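Side-chain contacts in cellulase IBT99 (Metagenomes, PDB 6WBT), which probably hydrolyses 6-phospho-alpha-glucosides with the help of bound NAD and manganese, as a family 4 glycoside hydrolase: residues A[105-110]-A[267-272]; A[112-117]-A[416-421]. One frame throughout, in Å; residues are numbered along the deposited sequence.

In the fold
Interactions 1 and 2 are both buried, and their centres lie about 8 Å apart. Each joins the NAD-binding Rossmann part of the chain to its C-terminal part. Segment 105-110 lies in the loop after helix 90-103; segment 112-117 follows and forms the start of helix 114-136, so the same connection is held at two points. Interaction 1 lies on the sugar side. It is an aromatic contact, and its first segment ends in the ligand-binding Glu110. Interaction 2 packs the start of helix 114-136 on the loop before helix 421-434, using small and aliphatic groups. The two meet where Thr417 packs against Val107, and both reach the second subunit.

Interaction 1: A[105-110]-A[267-272]; sequences GCVGQE and WQYYLM. With G6P (6-O-phosphono-alpha-D-glucopyranose), chain F; NAD (nicotinamide-adenine-dinucleotide), chain G.
In Tyr269, CG stands anti to the carbonyl carbon, beside the backbone N (chi1 -47°), and this lays the ring against Val107 and Gln109. In Val107 the branch that meets this ring is CG1, placed anti to the backbone N (chi1 171°). Gln109 supplies the other half of the contact. Its CG sits over one face of the Tyr269 ring, 3.6 Å from the ring centroid and only 15° off the normal. This is a CH-pi contact, offset a little toward the rim on the CZ and CE1 side. The Gln109 chain bends at the CB-CG bond, and its amide lies at a moderate tilt to the ring. The polar end looks back to its own loop: OE1 accepts a hydrogen bond from Thr111 N. That bond helps fix the rotation of the amide. Val107 CG1 approaches the ring obliquely, 3.7 Å from Tyr269 CD2. A leucine in place of Tyr269 would probably leave Gln109 CG without an aromatic face to lie on and its side chain less firmly placed.

Next in the chain, Glu110 turns to the ligands. Its OE1 accepts a hydrogen bond from O4 of glucose 6-phosphate at 2.8 Å. Its OE2 accepts one from O2D of the NAD ribose at 3.2 Å. Glu110 thus bridges sugar and cofactor, and Arg87 forms a salt bridge with OE2. Gln109 precedes Glu110 in the chain and also touches Tyr266, which is hydrogen-bonded to glucose 6-phosphate.

Segment 105-110 follows helix 90-103, which ends in a Schellman motif with Gly105 as C-prime residue, and leads to helix 114-136. Ile276 of helix 274-277 packs on both Val107 and Tyr269. Beyond the short helix 267-270, Leu271 O is hydrogen-bonded to Ser421 OG of the second subunit.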
loop_
_atom_site.group_PDB
_atom_site.type_symbol
_atom_site.label_atom_id
_atom_site.label_comp_id
_atom_site.label_asym_id
_atom_site.label_seq_id
_atom_site.Cartn_x
_atom_site.Cartn_y
_atom_site.Cartn_z
ATOM N N GLY A 105 -1.366 -35.138 19.324
ATOM C CA GLY A 105 -1.637 -35.454 17.932
ATOM C C GLY A 105 -1.273 -34.361 16.950
ATOM O O GLY A 105 -1.975 -34.177 15.948
ATOM N N CYS A 106 -0.190 -33.633 17.210
ATOM C CA CYS A 106 0.262 -32.566 16.331
ATOM C C CYS A 106 1.713 -32.809 15.938
ATOM O O CYS A 106 2.434 -33.572 16.586
ATOM C CB CYS A 106 0.116 -31.188 16.993
ATOM S SG CYS A 106 -1.588 -30.740 17.403
ATOM N N VAL A 107 2.130 -32.146 14.861
ATOM C CA VAL A 107 3.481 -32.319 14.338
ATOM C C VAL A 107 4.479 -31.743 15.333
ATOM O O VAL A 107 4.488 -30.536 15.599
ATOM C CB VAL A 107 3.629 -31.657 12.962
ATOM C CG1 VAL A 107 5.090 -31.656 12.529
ATOM C CG2 VAL A 107 2.766 -32.369 11.938
ATOM N N GLY A 108 5.326 -32.606 15.887
ATOM C CA GLY A 108 6.373 -32.172 16.789
ATOM C C GLY A 108 7.705 -32.023 16.086
ATOM O O GLY A 108 8.466 -32.988 15.967
ATOM N N GLN A 109 7.995 -30.816 15.610
ATOM C CA GLN A 109 9.208 -30.540 14.860
ATOM C C GLN A 109 10.058 -29.522 15.610
ATOM O O GLN A 109 9.588 -28.835 16.521
ATOM C CB GLN A 109 8.878 -30.029 13.449
ATOM C CG GLN A 109 9.855 -30.476 12.368
ATOM C CD GLN A 109 11.043 -29.547 12.225
ATOM O OE1 GLN A 109 10.958 -28.360 12.539
ATOM N NE2 GLN A 109 12.163 -30.084 11.756
ATOM N N GLU A 110 11.330 -29.443 15.215
ATOM C CA GLU A 110 12.264 -28.531 15.867
ATOM C C GLU A 110 11.834 -27.079 15.694
ATOM O O GLU A 110 11.794 -26.312 16.662
ATOM C CB GLU A 110 13.672 -28.741 15.306
ATOM C CG GLU A 110 14.728 -27.835 15.914
ATOM C CD GLU A 110 15.960 -27.710 15.038
ATOM O OE1 GLU A 110 15.803 -27.477 13.822
ATOM O OE2 GLU A 110 17.084 -27.850 15.565
ATOM N N TRP A 267 7.794 -27.613 3.911
ATOM C CA TRP A 267 6.360 -27.682 3.652
ATOM C C TRP A 267 5.784 -29.056 3.965
ATOM O O TRP A 267 4.559 -29.220 3.944
ATOM C CB TRP A 267 6.061 -27.316 2.198
ATOM C CG TRP A 267 6.170 -25.853 1.921
ATOM C CD1 TRP A 267 7.193 -25.210 1.288
ATOM C CD2 TRP A 267 5.221 -24.842 2.280
ATOM N NE1 TRP A 267 6.938 -23.862 1.225
ATOM C CE2 TRP A 267 5.734 -23.610 1.827
ATOM C CE3 TRP A 267 3.988 -24.858 2.937
ATOM C CZ2 TRP A 267 5.056 -22.408 2.013
ATOM C CZ3 TRP A 267 3.317 -23.664 3.119
ATOM C CH2 TRP A 267 3.851 -22.456 2.656
ATOM N N GLN A 268 6.643 -30.037 4.253
ATOM C CA GLN A 268 6.189 -31.372 4.622
ATOM C C GLN A 268 5.319 -31.349 5.873
ATOM O O GLN A 268 4.405 -32.172 6.008
ATOM C CB GLN A 268 7.407 -32.272 4.829
ATOM C CG GLN A 268 7.107 -33.699 5.220
ATOM C CD GLN A 268 8.325 -34.396 5.791
ATOM O OE1 GLN A 268 8.446 -35.618 5.725
ATOM N NE2 GLN A 268 9.234 -33.616 6.363
ATOM N N TYR A 269 5.575 -30.417 6.790
ATOM C CA TYR A 269 4.860 -30.375 8.058
ATOM C C TYR A 269 3.642 -29.460 8.035
ATOM O O TYR A 269 2.726 -29.656 8.842
ATOM C CB TYR A 269 5.804 -29.931 9.180
ATOM C CG TYR A 269 7.129 -30.659 9.180
ATOM C CD1 TYR A 269 8.296 -30.012 8.796
ATOM C CD2 TYR A 269 7.211 -31.994 9.551
ATOM C CE1 TYR A 269 9.510 -30.674 8.789
ATOM C CE2 TYR A 269 8.419 -32.664 9.547
ATOM C CZ TYR A 269 9.566 -31.999 9.166
ATOM O OH TYR A 269 10.771 -32.661 9.161
ATOM N N TYR A 270 3.608 -28.471 7.144
ATOM C CA TYR A 270 2.469 -27.565 7.055
ATOM C C TYR A 270 1.394 -28.092 6.110
ATOM O O TYR A 270 0.213 -28.128 6.469
ATOM C CB TYR A 270 2.932 -26.176 6.605
ATOM C CG TYR A 270 3.743 -25.436 7.641
ATOM C CD1 TYR A 270 3.120 -24.694 8.636
ATOM C CD2 TYR A 270 5.131 -25.476 7.626
ATOM C CE1 TYR A 270 3.857 -24.014 9.587
ATOM C CE2 TYR A 270 5.875 -24.800 8.573
ATOM C CZ TYR A 270 5.234 -24.071 9.551
ATOM O OH TYR A 270 5.970 -23.394 10.496
ATOM N N LEU A 271 1.784 -28.498 4.903
ATOM C CA LEU A 271 0.821 -29.010 3.937
ATOM C C LEU A 271 0.399 -30.442 4.231
ATOM O O LEU A 271 -0.679 -30.856 3.789
ATOM C CB LEU A 271 1.396 -28.924 2.522
ATOM C CG LEU A 271 1.701 -27.516 2.009
ATOM C CD1 LEU A 271 2.295 -27.571 0.612
ATOM C CD2 LEU A 271 0.447 -26.656 2.030
HETATM N N MSE A 272 1.214 -31.204 4.952
HETATM C CA MSE A 272 0.882 -32.591 5.259
HETATM C C MSE A 272 1.121 -32.954 6.728
HETATM O O MSE A 272 1.966 -33.797 7.023
HETATM C CB MSE A 272 1.692 -33.534 4.363
HETATM C CG MSE A 272 1.575 -33.240 2.873
HETATM SE SE MSE A 272 3.013 -34.016 1.805
HETATM C CE MSE A 272 2.395 -35.863 1.736
HETATM C C1 G6P F . 18.695 -28.090 8.258
HETATM C C2 G6P F . 17.656 -27.114 8.806
HETATM C C3 G6P F . 17.786 -26.967 10.317
HETATM C C4 G6P F . 17.805 -28.336 10.986
HETATM C C5 G6P F . 18.893 -29.191 10.348
HETATM C C6 G6P F . 19.012 -30.568 10.996
HETATM O O1 G6P F . 20.004 -27.538 8.428
HETATM O O2 G6P F . 17.829 -25.835 8.187
HETATM O O3 G6P F . 16.688 -26.198 10.820
HETATM O O4 G6P F . 18.059 -28.189 12.387
HETATM O O5 G6P F . 18.613 -29.334 8.955
HETATM O O6 G6P F . 18.162 -30.672 12.136
HETATM P P G6P F . 18.360 -31.891 13.169
HETATM O O1P G6P F . 16.953 -32.300 13.531
HETATM O O2P G6P F . 19.163 -31.295 14.300
HETATM O O3P G6P F . 19.113 -32.921 12.361
HETATM P PA NAD G . 23.445 -28.232 20.844
HETATM O O1A NAD G . 22.329 -28.350 21.828
HETATM O O2A NAD G . 24.259 -29.451 20.557
HETATM O O5B NAD G . 24.414 -27.035 21.300
HETATM C C5B NAD G . 23.857 -25.710 21.519
HETATM C C4B NAD G . 24.784 -24.922 22.412
HETATM O O4B NAD G . 24.209 -23.616 22.686
HETATM C C3B NAD G . 25.081 -25.538 23.790
HETATM O O3B NAD G . 26.484 -25.525 24.026
HETATM C C2B NAD G . 24.369 -24.584 24.755
HETATM O O2B NAD G . 24.899 -24.583 26.063
HETATM C C1B NAD G . 24.547 -23.270 24.008
HETATM N N9A NAD G . 23.672 -22.197 24.466
HETATM C C8A NAD G . 22.376 -22.322 24.899
HETATM N N7A NAD G . 21.834 -21.185 25.260
HETATM C C5A NAD G . 22.839 -20.249 25.066
HETATM C C6A NAD G . 22.886 -18.857 25.272
HETATM N N6A NAD G . 21.865 -18.144 25.739
HETATM N N1A NAD G . 24.045 -18.221 24.980
HETATM C C2A NAD G . 25.070 -18.945 24.512
HETATM N N3A NAD G . 25.139 -20.253 24.279
HETATM C C4A NAD G . 23.979 -20.860 24.578
HETATM O O3 NAD G . 22.860 -27.673 19.460
HETATM P PN NAD G . 23.116 -28.087 17.931
HETATM O O1N NAD G . 24.586 -28.088 17.670
HETATM O O2N NAD G . 22.337 -29.323 17.627
HETATM O O5D NAD G . 22.445 -26.839 17.183
HETATM C C5D NAD G . 22.896 -25.511 17.548
HETATM C C4D NAD G . 21.971 -24.488 16.938
HETATM O O4D NAD G . 22.175 -24.460 15.507
HETATM C C3D NAD G . 20.469 -24.752 17.122
HETATM O O3D NAD G . 19.814 -23.547 17.493
HETATM C C2D NAD G . 20.069 -25.191 15.710
HETATM O O2D NAD G . 18.681 -25.100 15.431
HETATM C C1D NAD G . 20.923 -24.243 14.878
HETATM N N1N NAD G . 21.019 -24.665 13.452
HETATM C C2N NAD G . 20.339 -23.969 12.490
HETATM C C3N NAD G . 20.394 -24.362 11.161
HETATM C C7N NAD G . 19.668 -23.518 10.144
HETATM O O7N NAD G . 19.138 -24.060 9.178
HETATM N N7N NAD G . 19.666 -22.204 10.323
HETATM C C4N NAD G . 21.126 -25.495 10.821
HETATM C C5N NAD G . 21.835 -26.166 11.795
HETATM C C6N NAD G . 21.772 -25.734 13.101
#

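Interaction 2: A[112-117]-A[416-421]; sequences CGAGGM and RTIPSS
Ile418, Thr417 and Gly113 bury the most surface here, with Ala114 close behind. Ile418 reaches across with the end of its chain: CD1 lies 4.0 Å from Ala114 CB, methyl to methyl. In Ile418, CG1 is anti to the carbonyl carbon (chi1 -44°), and this brings CD1 up to the first turn of helix 114-136. Leu427 of helix 421-434 touches both Ala114 and Ile418.

Thr417 sits over the backbone of Gly113, with OG1 3.8 Å from Gly113 CA. This is a van der Waals contact. Gly113 is the N-cap residue of helix 114-136. Its O accepts the Met117 N at 3.1 Å and so closes the first helical turn. The positive phi of Gly113 suits a residue without CB, and Thr417 OG1 lies on that side.

The loop 416-421 leads into helix 421-434, where Ser420 is the N-cap. Arg416 NH2 is hydrogen-bonded to Thr413 O of the second subunit.

Across the two segments the contact rests on shape: the small size of Gly113 and Ala114 is consistent with the close approach of the loop, while Gly113 O bonds within its own segment and Arg416 finds a partner in the second subunit.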
loop_
_atom_site.group_PDB
_atom_site.type_symbol
_atom_site.label_atom_id
_atom_site.label_comp_id
_atom_site.label_asym_id
_atom_site.label_seq_id
_atom_site.Cartn_x
_atom_site.Cartn_y
_atom_site.Cartn_z
ATOM N N CYS A 112 9.044 -26.107 13.363
ATOM C CA CYS A 112 7.723 -25.981 12.764
ATOM C C CYS A 112 6.664 -26.517 13.716
ATOM O O CYS A 112 6.886 -27.513 14.412
ATOM C CB CYS A 112 7.651 -26.724 11.427
ATOM S SG CYS A 112 8.731 -26.046 10.150
ATOM N N GLY A 113 5.511 -25.853 13.736
ATOM C CA GLY A 113 4.427 -26.258 14.606
ATOM C C GLY A 113 4.564 -25.678 16.002
ATOM O O GLY A 113 5.236 -24.667 16.233
ATOM N N ALA A 114 3.902 -26.344 16.953
ATOM C CA ALA A 114 3.963 -25.904 18.343
ATOM C C ALA A 114 5.358 -26.077 18.930
ATOM O O ALA A 114 5.759 -25.301 19.804
ATOM C CB ALA A 114 2.935 -26.664 19.181
ATOM N N GLY A 115 6.105 -27.083 18.471
ATOM C CA GLY A 115 7.455 -27.271 18.968
ATOM C C GLY A 115 8.398 -26.164 18.548
ATOM O O GLY A 115 9.315 -25.808 19.291
ATOM N N GLY A 116 8.191 -25.606 17.363
ATOM C CA GLY A 116 9.006 -24.512 16.878
ATOM C C GLY A 116 8.674 -23.195 17.545
ATOM O O GLY A 116 9.570 -22.404 17.852
HETATM N N MSE A 117 7.386 -22.940 17.755
HETATM C CA MSE A 117 6.946 -21.737 18.453
HETATM C C MSE A 117 7.425 -21.747 19.898
HETATM O O MSE A 117 7.796 -20.709 20.448
HETATM C CB MSE A 117 5.419 -21.617 18.402
HETATM C CG MSE A 117 4.867 -21.358 17.015
HETATM SE SE MSE A 117 2.952 -21.006 17.019
HETATM C CE MSE A 117 2.315 -22.759 17.580
ATOM N N ARG A 416 -0.979 -23.666 11.180
ATOM C CA ARG A 416 -1.662 -24.682 10.386
ATOM C C ARG A 416 -1.563 -26.062 11.023
ATOM O O ARG A 416 -2.454 -26.897 10.827
ATOM C CB ARG A 416 -1.091 -24.717 8.967
ATOM C CG ARG A 416 -1.205 -23.403 8.213
ATOM C CD ARG A 416 -0.769 -23.556 6.765
ATOM N NE ARG A 416 -1.632 -24.476 6.029
ATOM C CZ ARG A 416 -2.743 -24.112 5.396
ATOM N NH1 ARG A 416 -3.130 -22.844 5.408
ATOM N NH2 ARG A 416 -3.468 -25.016 4.752
ATOM N N THR A 417 -0.492 -26.324 11.776
ATOM C CA THR A 417 -0.341 -27.625 12.422
ATOM C C THR A 417 -1.429 -27.854 13.464
ATOM O O THR A 417 -1.944 -28.971 13.599
ATOM C CB THR A 417 1.046 -27.736 13.058
ATOM O OG1 THR A 417 2.050 -27.667 12.037
ATOM C CG2 THR A 417 1.192 -29.047 13.817
ATOM N N ILE A 418 -1.801 -26.810 14.196
ATOM C CA ILE A 418 -2.825 -26.912 15.232
ATOM C C ILE A 418 -4.194 -26.956 14.564
ATOM O O ILE A 418 -4.548 -26.034 13.816
ATOM C CB ILE A 418 -2.726 -25.749 16.229
ATOM C CG1 ILE A 418 -1.266 -25.506 16.617
ATOM C CG2 ILE A 418 -3.561 -26.040 17.465
ATOM C CD1 ILE A 418 -0.594 -26.696 17.256
ATOM N N PRO A 419 -4.995 -27.999 14.803
ATOM C CA PRO A 419 -6.277 -28.099 14.087
ATOM C C PRO A 419 -7.330 -27.126 14.589
ATOM O O PRO A 419 -8.046 -26.529 13.776
ATOM C CB PRO A 419 -6.687 -29.558 14.319
ATOM C CG PRO A 419 -6.046 -29.920 15.619
ATOM C CD PRO A 419 -4.743 -29.166 15.667
ATOM N N SER A 420 -7.450 -26.949 15.903
ATOM C CA SER A 420 -8.486 -26.102 16.475
ATOM C C SER A 420 -7.885 -25.224 17.563
ATOM O O SER A 420 -6.762 -25.444 18.025
ATOM C CB SER A 420 -9.641 -26.935 17.049
ATOM O OG SER A 420 -9.198 -27.747 18.121
ATOM N N SER A 421 -8.657 -24.214 17.973
ATOM C CA SER A 421 -8.231 -23.355 19.073
ATOM C C SER A 421 -8.249 -24.100 20.400
ATOM O O SER A 421 -7.503 -23.744 21.320
ATOM C CB SER A 421 -9.122 -22.114 19.146
ATOM O OG SER A 421 -8.724 -21.260 20.205
#